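Long-range contacts in esterase (Xanthomonas oryzae pv. oryzae, PDB 3H2G), which is an esterase that degrades the rice cell wall and takes part in the pathogenesis of this bacterium on rice: residues 46-51 with 96-101; 78-83 with 169-174; 228-233 with 373-378; 244-249 with 311-316; 328-333 with 357-362. All blocks are in the same frame, centred on the assembly; numbering follows the deposited sequence.

Interaction 1 (46-51 with 96-101); sequences VAEFTY and QAKEIR
At Glu-48, CG sits between the backbone N and the carbonyl carbon (chi1 62°), and the chain runs straight on from there toward the helix. Lys-98 turns back at its last torsion (chi4 61°), which swings its ammonium end onto the same carboxylate. The result is a salt bridge in which Lys-98 NZ donates to Glu-48 OE2 at 2.7 Å, meeting that oxygen on its syn side and somewhat out of the carboxylate plane. The other oxygen is held as well: a water donates to Glu-48 OE1 at 2.5 Å and weakly bridges to Lys-98 NZ, while Asn-11 ND2 of strand 7-16 bonds to OE1 from the neighbouring strand. Lys-98 NZ has a second acidic partner in Glu-95, so the ammonium group is shared by two carboxylates. Satisfied in this way, the acidic end of Glu-48 can be kept in a largely buried place.

Next to this polar end the contact is apolar. Ala-97 CB touches Glu-48 CB at 3.7 Å and lies 4.0 Å from Ala-47 O, the small methyl letting the helix come close to the strand. Further along, Val-46 CG1 faces Ala-97 O at 4.1 Å, and its other methyl, CG2, reaches Ile-100 CG2 at 4.3 Å. Strand 46-51 and helix 96-101 run nearly antiparallel, at 157°, with axes 8.1 Å apart. A helix laid this way against a strand of the mixed sheet is the layered helix-on-sheet packing of the alpha/beta-hydrolase fold.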
# COMPACT_ATOMS: atom_id res chain seq x y z
N VAL A 46 7.16 19.40 -2.01
CA VAL A 46 7.01 18.13 -2.71
C VAL A 46 8.23 17.84 -3.57
O VAL A 46 8.62 18.65 -4.41
CB VAL A 46 5.76 18.13 -3.62
CG1 VAL A 46 5.61 16.77 -4.29
CG2 VAL A 46 4.53 18.47 -2.80
N ALA A 47 8.84 16.69 -3.34
CA ALA A 47 10.02 16.28 -4.10
C ALA A 47 9.81 14.88 -4.66
O ALA A 47 8.99 14.11 -4.16
CB ALA A 47 11.26 16.32 -3.22
N GLU A 48 10.55 14.57 -5.72
CA GLU A 48 10.48 13.26 -6.35
C GLU A 48 11.92 12.78 -6.47
O GLU A 48 12.86 13.58 -6.40
CB GLU A 48 9.83 13.36 -7.73
CG GLU A 48 10.60 14.22 -8.72
CD GLU A 48 9.84 14.43 -10.02
OE1 GLU A 48 10.39 15.11 -10.92
OE2 GLU A 48 8.71 13.93 -10.14
N PHE A 49 12.10 11.48 -6.65
CA PHE A 49 13.44 10.95 -6.77
C PHE A 49 13.44 9.53 -7.32
O PHE A 49 12.41 8.85 -7.33
CB PHE A 49 14.14 10.99 -5.40
CG PHE A 49 13.49 10.13 -4.35
CD1 PHE A 49 13.90 8.81 -4.16
CD2 PHE A 49 12.46 10.63 -3.55
CE1 PHE A 49 13.28 8.00 -3.20
CE2 PHE A 49 11.84 9.83 -2.58
CZ PHE A 49 12.25 8.51 -2.41
N THR A 50 14.59 9.09 -7.83
CA THR A 50 14.73 7.74 -8.35
C THR A 50 15.90 7.14 -7.60
O THR A 50 16.81 7.85 -7.17
CB THR A 50 15.01 7.71 -9.87
OG1 THR A 50 16.23 8.40 -10.15
CG2 THR A 50 13.86 8.38 -10.62
N TYR A 51 15.89 5.82 -7.42
CA TYR A 51 16.96 5.18 -6.67
C TYR A 51 17.21 3.74 -7.09
O TYR A 51 16.41 3.13 -7.80
CB TYR A 51 16.62 5.21 -5.18
CG TYR A 51 15.30 4.54 -4.84
CD1 TYR A 51 14.08 5.18 -5.06
CD2 TYR A 51 15.27 3.24 -4.32
CE1 TYR A 51 12.86 4.55 -4.77
CE2 TYR A 51 14.06 2.60 -4.03
CZ TYR A 51 12.86 3.26 -4.25
OH TYR A 51 11.67 2.63 -3.96
N GLN A 96 3.43 8.99 -7.76
CA GLN A 96 2.74 9.68 -6.67
C GLN A 96 3.08 11.17 -6.58
O GLN A 96 2.20 12.00 -6.35
CB GLN A 96 3.07 9.04 -5.33
CG GLN A 96 2.62 7.61 -5.16
CD GLN A 96 3.08 7.05 -3.84
OE1 GLN A 96 2.46 7.28 -2.80
NE2 GLN A 96 4.19 6.32 -3.87
N ALA A 97 4.35 11.50 -6.74
CA ALA A 97 4.80 12.89 -6.65
C ALA A 97 4.10 13.79 -7.65
O ALA A 97 3.62 14.87 -7.30
CB ALA A 97 6.31 12.96 -6.84
N LYS A 98 4.02 13.35 -8.90
CA LYS A 98 3.37 14.16 -9.93
C LYS A 98 1.86 14.22 -9.73
O LYS A 98 1.23 15.21 -10.08
CB LYS A 98 3.72 13.61 -11.31
CG LYS A 98 5.16 13.92 -11.71
CD LYS A 98 5.47 13.55 -13.14
CE LYS A 98 6.84 14.07 -13.56
NZ LYS A 98 7.94 13.51 -12.74
N GLU A 99 1.29 13.17 -9.15
CA GLU A 99 -0.15 13.14 -8.89
C GLU A 99 -0.50 14.19 -7.84
O GLU A 99 -1.49 14.91 -7.98
CB GLU A 99 -0.57 11.75 -8.42
CG GLU A 99 -2.07 11.57 -8.18
CD GLU A 99 -2.91 11.94 -9.39
OE1 GLU A 99 -2.50 11.62 -10.53
OE2 GLU A 99 -3.99 12.53 -9.20
N ILE A 100 0.31 14.28 -6.79
CA ILE A 100 0.06 15.26 -5.74
C ILE A 100 0.20 16.66 -6.34
O ILE A 100 -0.58 17.57 -6.04
CB ILE A 100 1.06 15.10 -4.57
CG1 ILE A 100 0.79 13.76 -3.86
CG2 ILE A 100 0.93 16.26 -3.59
CD1 ILE A 100 1.73 13.46 -2.71
N ARG A 101 1.18 16.82 -7.22
CA ARG A 101 1.40 18.10 -7.87
C ARG A 101 0.18 18.44 -8.72
O ARG A 101 -0.31 19.58 -8.70
CB ARG A 101 2.66 18.04 -8.75
CG ARG A 101 3.21 19.40 -9.13
CD ARG A 101 2.78 19.84 -10.52
NE ARG A 101 3.64 19.28 -11.56
CZ ARG A 101 3.51 18.07 -12.08
NH1 ARG A 101 2.54 17.27 -11.66
NH2 ARG A 101 4.35 17.65 -13.02
O HOH W 1 9.65 16.29 -13.05

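Interaction 2 (78-83 with 169-174); sequences PYPLLG and KVMLSG
Leu-81 bonds to Lys-169 and Met-171, and Gly-83 to Met-171 and Ser-173, in the parallel pairing of two strands in the middle of the alpha/beta-hydrolase sheet, where 79-85 and 169-175 lie side by side. The short strand axes diverge by 28°, a twist usual for such sheets. Four hydrogen bonds form the ladder. Leu-81 N donates to Lys-169 O at 3.0 Å, almost straight at 173°, and Leu-81 O accepts from Met-171 N at 2.8 Å. The pattern repeats one step on: Gly-83 N gives to Met-171 O at 2.9 Å, and Gly-83 O receives Ser-173 N at 3.0 Å. Leu-82 turns its own backbone polar groups the other way, to Val-119 and Val-121 of strand 119-123, so both sides of strand 79-85 are bonded.

At the start of the ladder a water bridges two carbonyls, donating to Tyr-79 O at 3.1 Å and to Lys-169 O at 2.9 Å. Lys-169 O thus accepts twice. Close to the other end, the hydroxyl of Ser-173 is bonded to Ala-203 O of the next strand, shortly before Gly-174 opens what is probably the nucleophile elbow, with Ser-176 at its tip.

On the Leu-82 and Met-171 face the packing is close. With CG anti to the backbone N (chi1 176°), Leu-82 leans across the strand gap, and its CD1 lies 3.6 Å from Met-171 CB. Met-171 stretches out in turn, and its terminal CE rests 3.9 Å from Pro-80 CB.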
# COMPACT_ATOMS: atom_id res chain seq x y z
N PRO A 78 13.26 18.70 15.10
CA PRO A 78 13.49 17.59 14.16
C PRO A 78 12.16 16.93 13.81
O PRO A 78 11.20 17.03 14.56
CB PRO A 78 14.40 16.64 14.95
CG PRO A 78 14.96 17.49 16.06
CD PRO A 78 13.81 18.37 16.43
N TYR A 79 12.13 16.23 12.68
CA TYR A 79 10.91 15.57 12.22
C TYR A 79 11.04 14.06 12.15
O TYR A 79 12.11 13.54 11.86
CB TYR A 79 10.53 16.04 10.82
CG TYR A 79 10.59 17.53 10.61
CD1 TYR A 79 9.69 18.38 11.24
CD2 TYR A 79 11.55 18.09 9.76
CE1 TYR A 79 9.74 19.76 11.04
CE2 TYR A 79 11.60 19.47 9.55
CZ TYR A 79 10.70 20.29 10.19
OH TYR A 79 10.76 21.65 9.99
N PRO A 80 9.95 13.34 12.42
CA PRO A 80 9.99 11.88 12.35
C PRO A 80 9.92 11.53 10.86
O PRO A 80 9.44 12.34 10.06
CB PRO A 80 8.74 11.46 13.10
CG PRO A 80 7.77 12.57 12.77
CD PRO A 80 8.64 13.80 12.93
N LEU A 81 10.41 10.36 10.48
CA LEU A 81 10.38 9.92 9.09
C LEU A 81 9.32 8.83 8.93
O LEU A 81 9.45 7.76 9.52
CB LEU A 81 11.75 9.37 8.67
CG LEU A 81 11.85 8.84 7.24
CD1 LEU A 81 11.59 9.96 6.25
CD2 LEU A 81 13.23 8.23 7.00
N LEU A 82 8.29 9.12 8.14
CA LEU A 82 7.21 8.17 7.92
C LEU A 82 7.25 7.54 6.53
O LEU A 82 7.13 8.24 5.53
CB LEU A 82 5.85 8.86 8.12
CG LEU A 82 4.60 8.02 7.84
CD1 LEU A 82 4.51 6.88 8.83
CD2 LEU A 82 3.36 8.91 7.94
N GLY A 83 7.44 6.22 6.48
CA GLY A 83 7.47 5.52 5.21
C GLY A 83 6.03 5.18 4.88
O GLY A 83 5.29 4.69 5.73
N LYS A 169 13.65 9.02 14.67
CA LYS A 169 12.52 8.12 14.84
C LYS A 169 11.90 7.82 13.49
O LYS A 169 11.76 8.70 12.64
CB LYS A 169 11.48 8.74 15.77
CG LYS A 169 12.00 8.98 17.19
CD LYS A 169 10.89 9.45 18.11
CE LYS A 169 11.44 9.87 19.47
NZ LYS A 169 12.14 8.77 20.18
N VAL A 170 11.53 6.55 13.29
CA VAL A 170 10.93 6.12 12.03
C VAL A 170 9.56 5.51 12.28
O VAL A 170 9.33 4.85 13.29
CB VAL A 170 11.83 5.07 11.33
CG1 VAL A 170 11.20 4.61 10.03
CG2 VAL A 170 13.21 5.67 11.09
N MET A 171 8.65 5.74 11.34
CA MET A 171 7.30 5.21 11.45
C MET A 171 6.87 4.68 10.09
O MET A 171 7.49 4.99 9.07
CB MET A 171 6.33 6.31 11.89
CG MET A 171 6.65 6.88 13.26
SD MET A 171 5.44 8.13 13.72
CE MET A 171 6.35 9.04 14.98
N LEU A 172 5.82 3.87 10.09
CA LEU A 172 5.32 3.29 8.86
C LEU A 172 3.80 3.31 8.82
O LEU A 172 3.14 3.19 9.85
CB LEU A 172 5.77 1.83 8.73
CG LEU A 172 7.26 1.53 8.58
CD1 LEU A 172 7.51 0.04 8.74
CD2 LEU A 172 7.73 2.02 7.21
N SER A 173 3.26 3.45 7.62
CA SER A 173 1.82 3.42 7.41
C SER A 173 1.58 3.17 5.93
O SER A 173 2.51 3.21 5.13
CB SER A 173 1.16 4.73 7.85
OG SER A 173 -0.25 4.59 7.88
N GLY A 174 0.33 2.91 5.57
CA GLY A 174 -0.01 2.65 4.19
C GLY A 174 -1.48 2.27 4.12
O GLY A 174 -2.04 1.80 5.12
O HOH W 2 13.53 10.83 11.69

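Interaction 3 (228-233 with 373-378); sequences NTFGIL and SAFAHM
Phe-230, at the N-cap position of helix 231-246, packs against the turn that leads into His-377, the histidine of a probable Ser-His-Asp triad in this alpha/beta hydrolase; His-377 is bonded to Asp-336 through ND1 and to Ser-176 through NE2. The Phe-230 ring presents its edge to the face of Phe-375 in a T-shaped stack, centroids 5.1 Å apart and planes at 85°. Its leading atom, CZ, stands 3.7 Å from Phe-375 CE2, displaced toward the rim of that ring.

Met-378 and Phe-230 approach each other from opposite directions. The methionine chain is bent at CG-SD and at the bond before it (chi2 74°), which brings the methyl CE to 3.8 Å from Phe-230 CZ; the sulfur approaches the ring obliquely, a Met-aromatic contact. Ala-374 touches the same ring, its CB lying 3.9 Å from Phe-230 CE2. Phe-279 of helix 275-280 makes a further edge-to-face pair with Phe-230 and also touches Phe-375, building an aromatic cluster between the two turns.

Polar linkage is through solvent. One water donates to Thr-229 OG1 at 2.8 Å and accepts from Ala-374 N at 2.9 Å; the threonine hydroxyl is also bonded to Glu-227. The Ser-373 to Ala-376 type I turn is held from within by a capping bond, Phe-375 N to Ser-373 OG at 3.0 Å.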
# COMPACT_ATOMS: atom_id res chain seq x y z
N ASN A 228 -17.86 -7.92 -3.29
CA ASN A 228 -16.48 -7.58 -3.59
C ASN A 228 -16.47 -7.09 -5.03
O ASN A 228 -15.91 -7.72 -5.93
CB ASN A 228 -15.58 -8.81 -3.43
CG ASN A 228 -14.14 -8.52 -3.77
OD1 ASN A 228 -13.62 -7.44 -3.47
ND2 ASN A 228 -13.47 -9.48 -4.40
N THR A 229 -17.10 -5.94 -5.21
CA THR A 229 -17.27 -5.28 -6.50
C THR A 229 -16.05 -5.17 -7.41
O THR A 229 -16.16 -5.33 -8.63
CB THR A 229 -17.86 -3.88 -6.27
OG1 THR A 229 -18.99 -4.00 -5.40
CG2 THR A 229 -18.30 -3.24 -7.59
N PHE A 230 -14.89 -4.91 -6.83
CA PHE A 230 -13.67 -4.77 -7.62
C PHE A 230 -12.87 -6.06 -7.70
O PHE A 230 -11.71 -6.06 -8.12
CB PHE A 230 -12.80 -3.65 -7.02
CG PHE A 230 -13.59 -2.44 -6.58
CD1 PHE A 230 -14.45 -1.80 -7.47
CD2 PHE A 230 -13.47 -1.95 -5.28
CE1 PHE A 230 -15.19 -0.69 -7.06
CE2 PHE A 230 -14.20 -0.84 -4.87
CZ PHE A 230 -15.06 -0.21 -5.76
N GLY A 231 -13.50 -7.17 -7.33
CA GLY A 231 -12.84 -8.47 -7.33
C GLY A 231 -12.23 -8.95 -8.64
O GLY A 231 -11.15 -9.55 -8.63
N ILE A 232 -12.90 -8.72 -9.76
CA ILE A 232 -12.36 -9.17 -11.03
C ILE A 232 -11.07 -8.42 -11.37
O ILE A 232 -10.11 -9.02 -11.85
CB ILE A 232 -13.39 -9.00 -12.17
CG1 ILE A 232 -14.55 -9.97 -11.94
CG2 ILE A 232 -12.74 -9.26 -13.52
CD1 ILE A 232 -15.59 -9.95 -13.03
N LEU A 233 -11.05 -7.12 -11.10
CA LEU A 233 -9.87 -6.30 -11.37
C LEU A 233 -8.72 -6.64 -10.41
O LEU A 233 -7.60 -6.92 -10.85
CB LEU A 233 -10.23 -4.82 -11.24
CG LEU A 233 -11.23 -4.25 -12.26
CD1 LEU A 233 -11.63 -2.84 -11.85
CD2 LEU A 233 -10.60 -4.26 -13.65
N SER A 373 -20.19 -1.77 2.08
CA SER A 373 -20.02 -1.63 0.65
C SER A 373 -18.56 -1.74 0.25
O SER A 373 -17.66 -1.51 1.06
CB SER A 373 -20.56 -0.26 0.21
OG SER A 373 -20.15 0.08 -1.10
N ALA A 374 -18.32 -2.09 -1.01
CA ALA A 374 -16.96 -2.20 -1.53
C ALA A 374 -16.35 -0.80 -1.53
O ALA A 374 -15.15 -0.63 -1.36
CB ALA A 374 -16.99 -2.76 -2.94
N PHE A 375 -17.21 0.20 -1.72
CA PHE A 375 -16.77 1.60 -1.76
C PHE A 375 -16.42 2.18 -0.40
O PHE A 375 -15.83 3.26 -0.32
CB PHE A 375 -17.84 2.47 -2.43
CG PHE A 375 -18.10 2.12 -3.86
CD1 PHE A 375 -19.03 1.14 -4.20
CD2 PHE A 375 -17.38 2.75 -4.88
CE1 PHE A 375 -19.25 0.79 -5.53
CE2 PHE A 375 -17.59 2.40 -6.21
CZ PHE A 375 -18.53 1.43 -6.54
N ALA A 376 -16.78 1.48 0.67
CA ALA A 376 -16.46 1.96 2.01
C ALA A 376 -14.96 1.84 2.23
O ALA A 376 -14.40 2.45 3.13
CB ALA A 376 -17.22 1.15 3.05
N HIS A 377 -14.31 1.05 1.37
CA HIS A 377 -12.88 0.82 1.45
C HIS A 377 -12.12 2.15 1.29
O HIS A 377 -11.27 2.49 2.11
CB HIS A 377 -12.45 -0.16 0.35
CG HIS A 377 -11.00 -0.54 0.39
ND1 HIS A 377 -10.41 -1.14 1.48
CD2 HIS A 377 -10.03 -0.44 -0.55
CE1 HIS A 377 -9.14 -1.39 1.21
NE2 HIS A 377 -8.88 -0.97 -0.02
N MET A 378 -12.45 2.89 0.24
CA MET A 378 -11.79 4.16 -0.04
C MET A 378 -11.96 5.21 1.06
O MET A 378 -11.11 6.08 1.23
CB MET A 378 -12.27 4.73 -1.38
CG MET A 378 -11.85 3.91 -2.59
SD MET A 378 -12.75 2.35 -2.79
CE MET A 378 -14.09 2.90 -3.86
O HOH W 3 -20.18 -2.95 -3.10

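Interaction 4 (244-249 with 311-316); sequences HTYKNI and RQDLAR
Asp-313 is the buried centre of this contact, and Asn-248 and Tyr-246 close on it from the end of helix 231-246. Asn-248 CG lies between the backbone N and the carbonyl carbon (chi1 62°), which turns the amide to the acid, the two planes only 6° apart. Asn-248 ND2 donates within its own plane to the syn lone pair of Asp-313 OD1 at 3.0 Å. Beside this bond Asn-248 OD1 is just 2.6 Å from Asp-313 OD2, so the acid may hold a proton. Ile-249 CG1 flanks Asp-313 OD2 at 3.6 Å. The Tyr-246 ring slides past the acid, CD1 3.6 Å from Asp-313 CG, while its hydroxyl is bonded to Asn-317.

Arg-316, by contrast, is exposed. Its NH1 comes 3.3 Å from Tyr-246 CD2 in an oblique approach, guanidinium and ring planes 80° apart, yet it is joined to Asn-248 through a water, which accepts from Asn-248 ND2 and Arg-316 NH2, each at 2.9 Å.

Asn-248 therefore gives away both amide hydrogens, one to the acid and one to the water. This would favour its rotation and hold the segment after the helix against helix 309-316, with Arg-316 covering the outer side.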
# COMPACT_ATOMS: atom_id res chain seq x y z
N HIS A 244 4.07 -13.61 -12.76
CA HIS A 244 5.32 -12.94 -13.12
C HIS A 244 6.38 -13.18 -12.05
O HIS A 244 7.53 -13.51 -12.35
CB HIS A 244 5.13 -11.43 -13.25
CG HIS A 244 4.36 -11.00 -14.47
ND1 HIS A 244 4.71 -11.39 -15.74
CD2 HIS A 244 3.30 -10.17 -14.60
CE1 HIS A 244 3.90 -10.82 -16.61
NE2 HIS A 244 3.04 -10.07 -15.95
N THR A 245 5.98 -13.00 -10.80
CA THR A 245 6.88 -13.15 -9.66
C THR A 245 7.36 -14.58 -9.41
O THR A 245 8.56 -14.82 -9.29
CB THR A 245 6.21 -12.63 -8.37
OG1 THR A 245 5.79 -11.27 -8.56
CG2 THR A 245 7.17 -12.72 -7.19
N TYR A 246 6.42 -15.52 -9.34
CA TYR A 246 6.77 -16.91 -9.06
C TYR A 246 6.86 -17.85 -10.25
O TYR A 246 7.42 -18.94 -10.14
CB TYR A 246 5.80 -17.50 -8.03
CG TYR A 246 5.85 -16.80 -6.70
CD1 TYR A 246 4.91 -15.82 -6.36
CD2 TYR A 246 6.86 -17.08 -5.78
CE1 TYR A 246 4.97 -15.15 -5.15
CE2 TYR A 246 6.93 -16.41 -4.56
CZ TYR A 246 5.99 -15.45 -4.25
OH TYR A 246 6.06 -14.78 -3.04
N LYS A 247 6.29 -17.44 -11.38
CA LYS A 247 6.31 -18.23 -12.60
C LYS A 247 5.91 -19.68 -12.35
O LYS A 247 6.56 -20.61 -12.85
CB LYS A 247 7.71 -18.18 -13.22
CG LYS A 247 8.11 -16.78 -13.67
CD LYS A 247 9.52 -16.74 -14.24
CE LYS A 247 9.78 -15.44 -14.97
NZ LYS A 247 9.50 -14.25 -14.11
N ASN A 248 4.84 -19.88 -11.58
CA ASN A 248 4.41 -21.24 -11.26
C ASN A 248 2.91 -21.48 -11.34
O ASN A 248 2.40 -22.44 -10.76
CB ASN A 248 4.90 -21.60 -9.85
CG ASN A 248 4.32 -20.70 -8.78
OD1 ASN A 248 3.56 -19.78 -9.07
ND2 ASN A 248 4.68 -20.98 -7.52
N ILE A 249 2.19 -20.62 -12.05
CA ILE A 249 0.74 -20.80 -12.16
C ILE A 249 0.31 -21.30 -13.53
O ILE A 249 -0.44 -22.27 -13.63
CB ILE A 249 -0.02 -19.48 -11.86
CG1 ILE A 249 0.40 -18.94 -10.49
CG2 ILE A 249 -1.52 -19.74 -11.86
CD1 ILE A 249 -0.18 -17.58 -10.16
N ARG A 311 -3.16 -19.92 -5.11
CA ARG A 311 -3.46 -19.89 -3.68
C ARG A 311 -2.17 -20.00 -2.88
O ARG A 311 -1.98 -19.29 -1.88
CB ARG A 311 -4.40 -21.04 -3.33
CG ARG A 311 -4.88 -21.04 -1.90
CD ARG A 311 -6.03 -22.02 -1.74
NE ARG A 311 -6.33 -22.29 -0.33
CZ ARG A 311 -7.34 -23.06 0.07
NH1 ARG A 311 -8.14 -23.62 -0.83
NH2 ARG A 311 -7.53 -23.29 1.37
N GLN A 312 -1.27 -20.89 -3.31
CA GLN A 312 0.01 -21.08 -2.64
C GLN A 312 0.83 -19.79 -2.67
O GLN A 312 1.49 -19.44 -1.69
CB GLN A 312 0.82 -22.19 -3.33
CG GLN A 312 0.34 -23.61 -3.06
CD GLN A 312 0.75 -24.12 -1.69
OE1 GLN A 312 1.89 -23.93 -1.26
NE2 GLN A 312 -0.18 -24.78 -1.00
N ASP A 313 0.80 -19.09 -3.80
CA ASP A 313 1.55 -17.84 -3.92
C ASP A 313 0.97 -16.78 -2.99
O ASP A 313 1.71 -15.95 -2.44
CB ASP A 313 1.54 -17.36 -5.37
CG ASP A 313 2.33 -18.27 -6.29
OD1 ASP A 313 3.10 -19.12 -5.79
OD2 ASP A 313 2.19 -18.13 -7.52
N LEU A 314 -0.35 -16.78 -2.81
CA LEU A 314 -0.98 -15.82 -1.91
C LEU A 314 -0.55 -16.13 -0.48
O LEU A 314 -0.25 -15.23 0.31
CB LEU A 314 -2.51 -15.89 -2.01
CG LEU A 314 -3.17 -15.42 -3.31
CD1 LEU A 314 -4.67 -15.68 -3.22
CD2 LEU A 314 -2.89 -13.93 -3.53
N ALA A 315 -0.51 -17.42 -0.15
CA ALA A 315 -0.12 -17.85 1.19
C ALA A 315 1.32 -17.43 1.53
O ALA A 315 1.61 -17.08 2.67
CB ALA A 315 -0.27 -19.37 1.32
N ARG A 316 2.21 -17.48 0.54
CA ARG A 316 3.60 -17.10 0.78
C ARG A 316 3.67 -15.62 1.14
O ARG A 316 4.65 -15.15 1.71
CB ARG A 316 4.46 -17.33 -0.47
CG ARG A 316 4.56 -18.77 -0.92
CD ARG A 316 5.58 -18.90 -2.03
NE ARG A 316 5.58 -20.22 -2.65
CZ ARG A 316 6.43 -20.61 -3.59
NH1 ARG A 316 7.37 -19.77 -4.02
NH2 ARG A 316 6.35 -21.82 -4.11
O HOH W 4 6.71 -22.89 -6.81

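Interaction 5 (328-333 with 357-362); sequences TLLCGS and NQVALV
Thr-328 to Gly-332 and Gln-358 to Val-362 zip together in parallel, the short strand axes 4.6 Å apart and inclined at 25°. Five backbone bonds alternate across the gap: Thr-328 N to Gln-358 O at 2.9 Å, Ala-360 N to Thr-328 O, Leu-330 N to Ala-360 O, Val-362 N to Leu-330 O, and last the longer Gly-332 N to Val-362 O at 3.3 Å. These strands are the two ends of a beta-alpha-beta crossover through helix 342-353. Strand 359-363 is the outermost of the sheet.

On the face of Thr-328, Leu-330, Val-359 and Leu-361, where helix 342-353 packs on Val-359 and Leu-361, Leu-330 CG meets Val-359 CG1 at 3.6 Å as the two side chains cross. Leu-329 and Cys-331 look to the other face, toward helix 376-396. There Leu-329 CD1 lies 3.9 Å from Ala-360 CB and 4.0 Å from Val-362 CG1. That valine methyl, set between the backbone N and the carbonyl carbon (chi1 58°), also packs 3.5 Å from Cys-331 SG.

The sulfur is in a disulfide with Cys-384, so the strand is bound covalently to helix 376-396, which also carries His-377; apolar contacts and one covalent bond together pin that helix to the sheet.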
# COMPACT_ATOMS: atom_id res chain seq x y z
N THR A 328 1.95 -1.06 17.28
CA THR A 328 1.22 -1.07 16.02
C THR A 328 -0.27 -0.85 16.19
O THR A 328 -0.87 -1.31 17.16
CB THR A 328 1.45 -2.42 15.30
OG1 THR A 328 2.86 -2.67 15.21
CG2 THR A 328 0.86 -2.40 13.90
N LEU A 329 -0.87 -0.15 15.24
CA LEU A 329 -2.29 0.12 15.26
C LEU A 329 -2.88 -0.17 13.88
O LEU A 329 -2.61 0.54 12.91
CB LEU A 329 -2.57 1.58 15.63
CG LEU A 329 -4.06 1.98 15.69
CD1 LEU A 329 -4.81 1.04 16.64
CD2 LEU A 329 -4.18 3.42 16.15
N LEU A 330 -3.67 -1.24 13.80
CA LEU A 330 -4.30 -1.62 12.54
C LEU A 330 -5.62 -0.87 12.46
O LEU A 330 -6.44 -0.94 13.37
CB LEU A 330 -4.54 -3.13 12.50
CG LEU A 330 -3.31 -4.01 12.75
CD1 LEU A 330 -3.71 -5.47 12.63
CD2 LEU A 330 -2.22 -3.68 11.74
N CYS A 331 -5.83 -0.15 11.36
CA CYS A 331 -7.06 0.61 11.20
C CYS A 331 -7.83 0.12 9.98
O CYS A 331 -7.24 -0.32 8.99
CB CYS A 331 -6.74 2.10 11.05
SG CYS A 331 -8.17 3.24 11.07
N GLY A 332 -9.15 0.19 10.08
CA GLY A 332 -10.00 -0.24 8.99
C GLY A 332 -11.43 0.06 9.34
O GLY A 332 -11.70 0.75 10.32
N SER A 333 -12.36 -0.44 8.53
CA SER A 333 -13.78 -0.21 8.76
C SER A 333 -14.57 -1.50 8.60
O SER A 333 -14.33 -2.27 7.66
CB SER A 333 -14.31 0.84 7.78
OG SER A 333 -15.73 0.87 7.79
N ASN A 357 1.85 -8.43 22.20
CA ASN A 357 0.67 -7.68 22.62
C ASN A 357 0.85 -6.24 22.15
O ASN A 357 0.22 -5.32 22.67
CB ASN A 357 0.53 -7.72 24.15
CG ASN A 357 1.47 -6.75 24.84
OD1 ASN A 357 2.69 -6.80 24.66
ND2 ASN A 357 0.90 -5.85 25.65
N GLN A 358 1.72 -6.05 21.16
CA GLN A 358 2.02 -4.72 20.63
C GLN A 358 1.04 -4.20 19.59
O GLN A 358 1.13 -3.04 19.18
CB GLN A 358 3.42 -4.71 20.02
CG GLN A 358 4.53 -4.99 21.01
CD GLN A 358 4.63 -3.91 22.06
OE1 GLN A 358 4.98 -2.77 21.77
NE2 GLN A 358 4.32 -4.27 23.30
N VAL A 359 0.09 -5.03 19.18
CA VAL A 359 -0.85 -4.62 18.14
C VAL A 359 -2.29 -4.42 18.59
O VAL A 359 -2.90 -5.30 19.18
CB VAL A 359 -0.84 -5.63 16.98
CG1 VAL A 359 -1.57 -5.05 15.78
CG2 VAL A 359 0.60 -6.00 16.61
N ALA A 360 -2.83 -3.24 18.28
CA ALA A 360 -4.20 -2.90 18.61
C ALA A 360 -4.99 -2.67 17.33
O ALA A 360 -4.42 -2.62 16.24
CB ALA A 360 -4.24 -1.64 19.48
N LEU A 361 -6.30 -2.52 17.47
CA LEU A 361 -7.17 -2.31 16.32
C LEU A 361 -8.14 -1.16 16.56
O LEU A 361 -8.60 -0.94 17.68
CB LEU A 361 -7.96 -3.59 16.04
CG LEU A 361 -9.12 -3.51 15.05
CD1 LEU A 361 -8.59 -3.20 13.66
CD2 LEU A 361 -9.88 -4.83 15.05
N VAL A 362 -8.44 -0.42 15.50
CA VAL A 362 -9.40 0.67 15.58
C VAL A 362 -10.31 0.55 14.36
O VAL A 362 -9.85 0.26 13.26
CB VAL A 362 -8.72 2.06 15.63
CG1 VAL A 362 -7.84 2.27 14.41
CG2 VAL A 362 -9.78 3.15 15.73

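In the fold
From the N terminus, interaction 1 closes first, bringing helix 96-102 back onto strand 43-54. Its loop crosses that of interaction 2, because 78-83 leaves before 96-101 arrives and pairs only later with 169-174; both contacts reach the one mixed sheet, their centres about 17 Å apart. Interaction 3 opens a long loop from 228-233 to 373-378, within which interactions 4 and 5 follow in series. Interaction 4 joins the end of helix 231-246, shared with interaction 3, and the loop after it to helix 309-316. Interaction 5 finishes the far edge of the sheet, across the chain's centre from interaction 1, while interaction 3 ties the start of helix 231-246 to the turn before His-377.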